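Local coordinates for protein alginate lyase, family PL7 (Zobellia galactanivorans, PDB 3ZPY) that probably cleaves alginate by beta-elimination, this chain being the catalytic domain of a family PL7 polysaccharide lyase, at residues L8-N13 and I40-Y45; Y192-L195 and S200-F203. All coordinates share one frame; numbering follows the deposited sequence.

Interaction 1 of 2, residues L8-N13 and I40-Y45; sequences LGITAN and ISYNTY. With NA (sodium ion), chain C.
Ala12 and the Thr11–Ala12 peptide lie over one face of the Tyr42 ring: Ala12 N stands 3.4 Å above the ring plane, over its centre. Around that point Ala12 CA comes within 3.4 Å of Tyr42 CE2, and Ala12 CB packs 3.7 Å from Tyr42 CD2. A peptide laid on a phenol is the main element of the contact, and the 109 Å² covered on Tyr42 exceeds that on any other residue here. Ile10 meets the far end of the ring at about a right angle, its CD1 3.4 Å from Tyr42 OH. With CG anti to its backbone N (chi1 -169°), Tyr42 reaches across to the loop 8-13, and its hydroxyl is hydrogen-bonded to the backbone O of Trp15, at the start of strand 15-21. A water adds a second link, donating to Ile10 O (2.8 Å) and to Asn43 OD1 (3.0 Å). Further back along the chain, Gly9 (phi 75°) is the C' residue of a Schellman motif ending helix 4-8. Set apart from the ring contact, Ile40 O binds the sodium ion at 2.8 Å, together with Thr35 and Ala37. Replacing Tyr42 by an alanine would probably leave Trp15 O without this hydroxyl partner and the Ala12 peptide without its aromatic support. The ring is thus probably fixed twice, by peptide packing and a polar anchor.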
loop_
_atom_site.group_PDB
_atom_site.type_symbol
_atom_site.label_atom_id
_atom_site.label_comp_id
_atom_site.label_asym_id
_atom_site.label_seq_id
_atom_site.Cartn_x
_atom_site.Cartn_y
_atom_site.Cartn_z
ATOM N N LEU A 8 12.424 2.749 -10.212
ATOM C CA LEU A 8 12.085 1.797 -9.184
ATOM C C LEU A 8 12.498 0.367 -9.582
ATOM O O LEU A 8 12.561 -0.545 -8.724
ATOM C CB LEU A 8 10.592 1.886 -8.911
ATOM C CG LEU A 8 10.103 1.332 -7.580
ATOM C CD1 LEU A 8 10.716 1.949 -6.311
ATOM C CD2 LEU A 8 8.540 1.485 -7.528
ATOM N N GLY A 9 12.796 0.165 -10.869
ATOM C CA GLY A 9 13.185 -1.185 -11.356
ATOM C C GLY A 9 12.042 -2.160 -11.472
ATOM O O GLY A 9 12.205 -3.348 -11.163
ATOM N N ILE A 10 10.876 -1.687 -11.871
ATOM C CA ILE A 10 9.636 -2.541 -11.936
ATOM C C ILE A 10 9.287 -2.751 -13.404
ATOM O O ILE A 10 9.655 -1.973 -14.262
ATOM C CB ILE A 10 8.417 -1.938 -11.156
ATOM C CG1 ILE A 10 8.054 -0.515 -11.668
ATOM C CG2 ILE A 10 8.740 -1.911 -9.616
ATOM C CD1 ILE A 10 6.784 0.004 -11.015
ATOM N N THR A 11 8.539 -3.815 -13.691
ATOM C CA THR A 11 8.129 -4.095 -15.075
ATOM C C THR A 11 6.673 -4.662 -14.966
ATOM O O THR A 11 6.288 -5.062 -13.861
ATOM C CB THR A 11 9.027 -5.185 -15.722
ATOM O OG1 THR A 11 8.754 -6.444 -15.014
ATOM C CG2 THR A 11 10.524 -4.785 -15.659
ATOM N N ALA A 12 5.938 -4.740 -16.067
ATOM C CA ALA A 12 4.553 -5.232 -16.009
ATOM C C ALA A 12 4.541 -6.705 -15.514
ATOM O O ALA A 12 3.605 -7.184 -14.839
ATOM C CB ALA A 12 3.898 -5.097 -17.379
ATOM N N ASN A 13 5.596 -7.415 -15.813
ATOM C CA ASN A 13 5.691 -8.756 -15.427
ATOM C C ASN A 13 5.952 -8.992 -13.892
ATOM O O ASN A 13 5.658 -10.071 -13.345
ATOM C CB ASN A 13 6.527 -9.544 -16.390
ATOM C CG ASN A 13 5.684 -10.140 -17.536
ATOM O OD1 ASN A 13 5.938 -11.259 -17.956
ATOM N ND2 ASN A 13 4.597 -9.414 -17.980
ATOM N N ILE A 40 -1.275 5.228 -22.364
ATOM C CA ILE A 40 -0.390 4.895 -21.245
ATOM C C ILE A 40 0.351 3.615 -21.588
ATOM O O ILE A 40 -0.240 2.668 -22.053
ATOM C CB ILE A 40 -1.193 4.623 -19.938
ATOM C CG1 ILE A 40 -2.027 5.841 -19.484
ATOM C CG2 ILE A 40 -0.239 4.172 -18.850
ATOM C CD1 ILE A 40 -1.321 7.145 -19.662
ATOM N N SER A 41 1.700 3.632 -21.445
ATOM C CA SER A 41 2.485 2.388 -21.516
ATOM C C SER A 41 3.378 2.318 -20.286
ATOM O O SER A 41 3.767 3.320 -19.689
ATOM C CB SER A 41 3.281 2.278 -22.770
ATOM O OG SER A 41 4.196 3.337 -22.834
ATOM N N TYR A 42 3.571 1.102 -19.843
ATOM C CA TYR A 42 4.101 0.860 -18.548
ATOM C C TYR A 42 5.445 1.605 -18.281
ATOM O O TYR A 42 5.565 2.293 -17.227
ATOM C CB TYR A 42 4.356 -0.672 -18.380
ATOM C CG TYR A 42 4.677 -1.086 -16.958
ATOM C CD1 TYR A 42 5.939 -0.890 -16.394
ATOM C CD2 TYR A 42 3.666 -1.626 -16.187
ATOM C CE1 TYR A 42 6.201 -1.314 -15.088
ATOM C CE2 TYR A 42 3.894 -2.058 -14.870
ATOM C CZ TYR A 42 5.155 -1.868 -14.300
ATOM O OH TYR A 42 5.352 -2.293 -12.998
ATOM N N ASN A 43 6.443 1.466 -19.204
ATOM C CA ASN A 43 7.755 1.972 -18.859
ATOM C C ASN A 43 7.869 3.462 -19.074
ATOM O O ASN A 43 8.901 3.997 -18.766
ATOM C CB ASN A 43 8.881 1.252 -19.629
ATOM C CG ASN A 43 10.336 1.629 -19.095
ATOM O OD1 ASN A 43 10.631 1.597 -17.855
ATOM N ND2 ASN A 43 11.236 1.962 -20.035
ATOM N N THR A 44 6.888 4.129 -19.637
ATOM C CA THR A 44 6.864 5.607 -19.683
ATOM C C THR A 44 5.818 6.273 -18.801
ATOM O O THR A 44 5.810 7.502 -18.699
ATOM C CB THR A 44 6.749 6.129 -21.104
ATOM O OG1 THR A 44 5.502 5.694 -21.668
ATOM C CG2 THR A 44 7.792 5.579 -22.019
ATOM N N TYR A 45 4.975 5.490 -18.145
ATOM C CA TYR A 45 3.913 6.122 -17.360
ATOM C C TYR A 45 4.436 7.049 -16.253
ATOM O O TYR A 45 5.212 6.616 -15.382
ATOM C CB TYR A 45 3.002 5.060 -16.729
ATOM C CG TYR A 45 1.910 5.657 -15.876
ATOM C CD1 TYR A 45 1.091 6.687 -16.353
ATOM C CD2 TYR A 45 1.781 5.284 -14.551
ATOM C CE1 TYR A 45 0.097 7.241 -15.554
ATOM C CE2 TYR A 45 0.819 5.862 -13.726
ATOM C CZ TYR A 45 0.017 6.868 -14.205
ATOM O OH TYR A 45 -0.968 7.425 -13.383
HETATM NA NA NA C . -2.708 1.973 -23.183
HETATM O O HOH W 1 9.378 -0.973 -16.906
HETATM O O HOH W 2 -2.941 -0.505 -24.766
#

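Interaction 2 of 2, residues Y192-L195 and S200-F203; sequences YVEL and SSVF
Ser201 OG donates to Glu194 OE2 at 2.6 Å, a short bond received on the carboxylate's anti lone pair, the one turned away from OE1. Both side chains set out with the outer group anti to the backbone N (Glu194 chi1 -177°, Ser201 chi1 174°), and the glutamate continues extended, which carries its carboxylate across to the serine. OE1 forms a salt bridge with Arg204, so both oxygens are engaged and the charge is probably well compensated. Beneath this link the backbones pair: Leu195 N donates to Phe203 O at 2.9 Å, in the carbonyl plane, making Leu195 and Phe203 an antiparallel hydrogen-bonded pair. Leu195 O then accepts from Val202 N at 2.9 Å, with a C=O...N angle of 160°, and weakly from Phe203 N at 3.4 Å. Two residues facing one define a classic beta bulge. Phe203 O also takes a CA-H...O contact from Glu194 CA at 3.2 Å. The packing beyond is apolar: Leu195 CD2 meets Val202 CG2 at 3.9 Å, the two side chains crossing obliquely, while Leu195 and Phe203 project from the same face of the sheet. On that face Leu195 touches Leu157 and Ile159 of strand 154-160, and Phe203 touches Ile159 of the same strand and Val163 of helix 162-165. The pair belongs to the hairpin of strands 192-197 and 200-206, the latter outermost in the seven-stranded sheet, and its apolar side chains meet strands of the ten-stranded sheet opposite, as in the beta-jelly roll of PL7 lyases.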
loop_
_atom_site.group_PDB
_atom_site.type_symbol
_atom_site.label_atom_id
_atom_site.label_comp_id
_atom_site.label_asym_id
_atom_site.label_seq_id
_atom_site.Cartn_x
_atom_site.Cartn_y
_atom_site.Cartn_z
ATOM N N TYR A 192 3.452 -16.855 10.209
ATOM C CA TYR A 192 3.586 -15.588 10.910
ATOM C C TYR A 192 3.717 -14.423 9.928
ATOM O O TYR A 192 4.460 -14.515 8.944
ATOM C CB TYR A 192 4.865 -15.545 11.766
ATOM C CG TYR A 192 4.773 -16.401 13.026
ATOM C CD1 TYR A 192 4.945 -17.820 12.963
ATOM C CD2 TYR A 192 4.635 -15.792 14.269
ATOM C CE1 TYR A 192 4.902 -18.589 14.143
ATOM C CE2 TYR A 192 4.516 -16.605 15.438
ATOM C CZ TYR A 192 4.711 -17.933 15.354
ATOM O OH TYR A 192 4.653 -18.815 16.467
ATOM N N VAL A 193 3.022 -13.301 10.222
ATOM C CA VAL A 193 3.184 -12.013 9.510
ATOM C C VAL A 193 4.043 -11.145 10.388
ATOM O O VAL A 193 3.842 -11.033 11.597
ATOM C CB VAL A 193 1.806 -11.368 9.339
ATOM C CG1 VAL A 193 1.964 -9.989 8.762
ATOM C CG2 VAL A 193 0.985 -12.279 8.442
ATOM N N GLU A 194 5.081 -10.551 9.774
ATOM C CA GLU A 194 6.080 -9.763 10.531
ATOM C C GLU A 194 6.591 -8.583 9.787
ATOM O O GLU A 194 6.825 -8.664 8.562
ATOM C CB GLU A 194 7.231 -10.659 10.953
ATOM C CG GLU A 194 8.310 -9.969 11.803
ATOM C CD GLU A 194 9.191 -10.983 12.480
ATOM O OE1 GLU A 194 9.203 -12.184 12.045
ATOM O OE2 GLU A 194 9.828 -10.629 13.485
ATOM N N LEU A 195 6.669 -7.468 10.532
ATOM C CA LEU A 195 7.345 -6.256 10.002
ATOM C C LEU A 195 8.558 -5.960 10.771
ATOM O O LEU A 195 8.522 -5.841 11.984
ATOM C CB LEU A 195 6.360 -5.061 10.084
ATOM C CG LEU A 195 6.866 -3.716 9.538
ATOM C CD1 LEU A 195 7.062 -3.690 8.025
ATOM C CD2 LEU A 195 5.902 -2.619 9.963
ATOM N N SER A 200 14.747 -3.707 13.095
ATOM C CA SER A 200 14.138 -4.191 14.321
ATOM C C SER A 200 12.758 -4.840 14.002
ATOM O O SER A 200 11.962 -4.254 13.281
ATOM C CB SER A 200 13.867 -2.962 15.263
ATOM O OG SER A 200 15.035 -2.325 15.808
ATOM N N SER A 201 12.540 -6.007 14.576
ATOM C CA SER A 201 11.152 -6.555 14.487
ATOM C C SER A 201 10.237 -5.711 15.358
ATOM O O SER A 201 10.361 -5.690 16.596
ATOM C CB SER A 201 11.118 -7.989 14.941
ATOM O OG SER A 201 9.792 -8.445 14.983
ATOM N N VAL A 202 9.286 -5.072 14.676
ATOM C CA VAL A 202 8.347 -4.205 15.431
ATOM C C VAL A 202 6.929 -4.788 15.608
ATOM O O VAL A 202 6.154 -4.347 16.438
ATOM C CB VAL A 202 8.269 -2.777 14.837
ATOM C CG1 VAL A 202 9.660 -2.149 14.806
ATOM C CG2 VAL A 202 7.745 -2.813 13.417
ATOM N N PHE A 203 6.673 -5.834 14.840
ATOM C CA PHE A 203 5.329 -6.523 14.900
ATOM C C PHE A 203 5.534 -7.931 14.372
ATOM O O PHE A 203 6.060 -8.078 13.264
ATOM C CB PHE A 203 4.315 -5.802 13.992
ATOM C CG PHE A 203 3.029 -6.552 13.948
ATOM C CD1 PHE A 203 2.129 -6.481 14.954
ATOM C CD2 PHE A 203 2.812 -7.412 12.873
ATOM C CE1 PHE A 203 0.954 -7.269 14.928
ATOM C CE2 PHE A 203 1.657 -8.166 12.814
ATOM C CZ PHE A 203 0.730 -8.093 13.832
#

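How the interactions relate
Both interactions lie near the periphery of the domain, their centres about 30 Å apart and their nearest atoms about 16 Å apart, and they share no element. Interaction 1 joins two loops beside the N-terminal helix and a sodium site; three of its four touching residues are at least partly exposed. Interaction 2 belongs to the edge of the seven-stranded sheet and is more deeply set, with four of seven touching residues buried. It covers 298 Å² against 199 Å². Their chemistry follows from place: backbone hydrogen bonds and a serine-carboxylate bond join the hairpin strands, whereas the loops rely on aromatic packing and a bridging water.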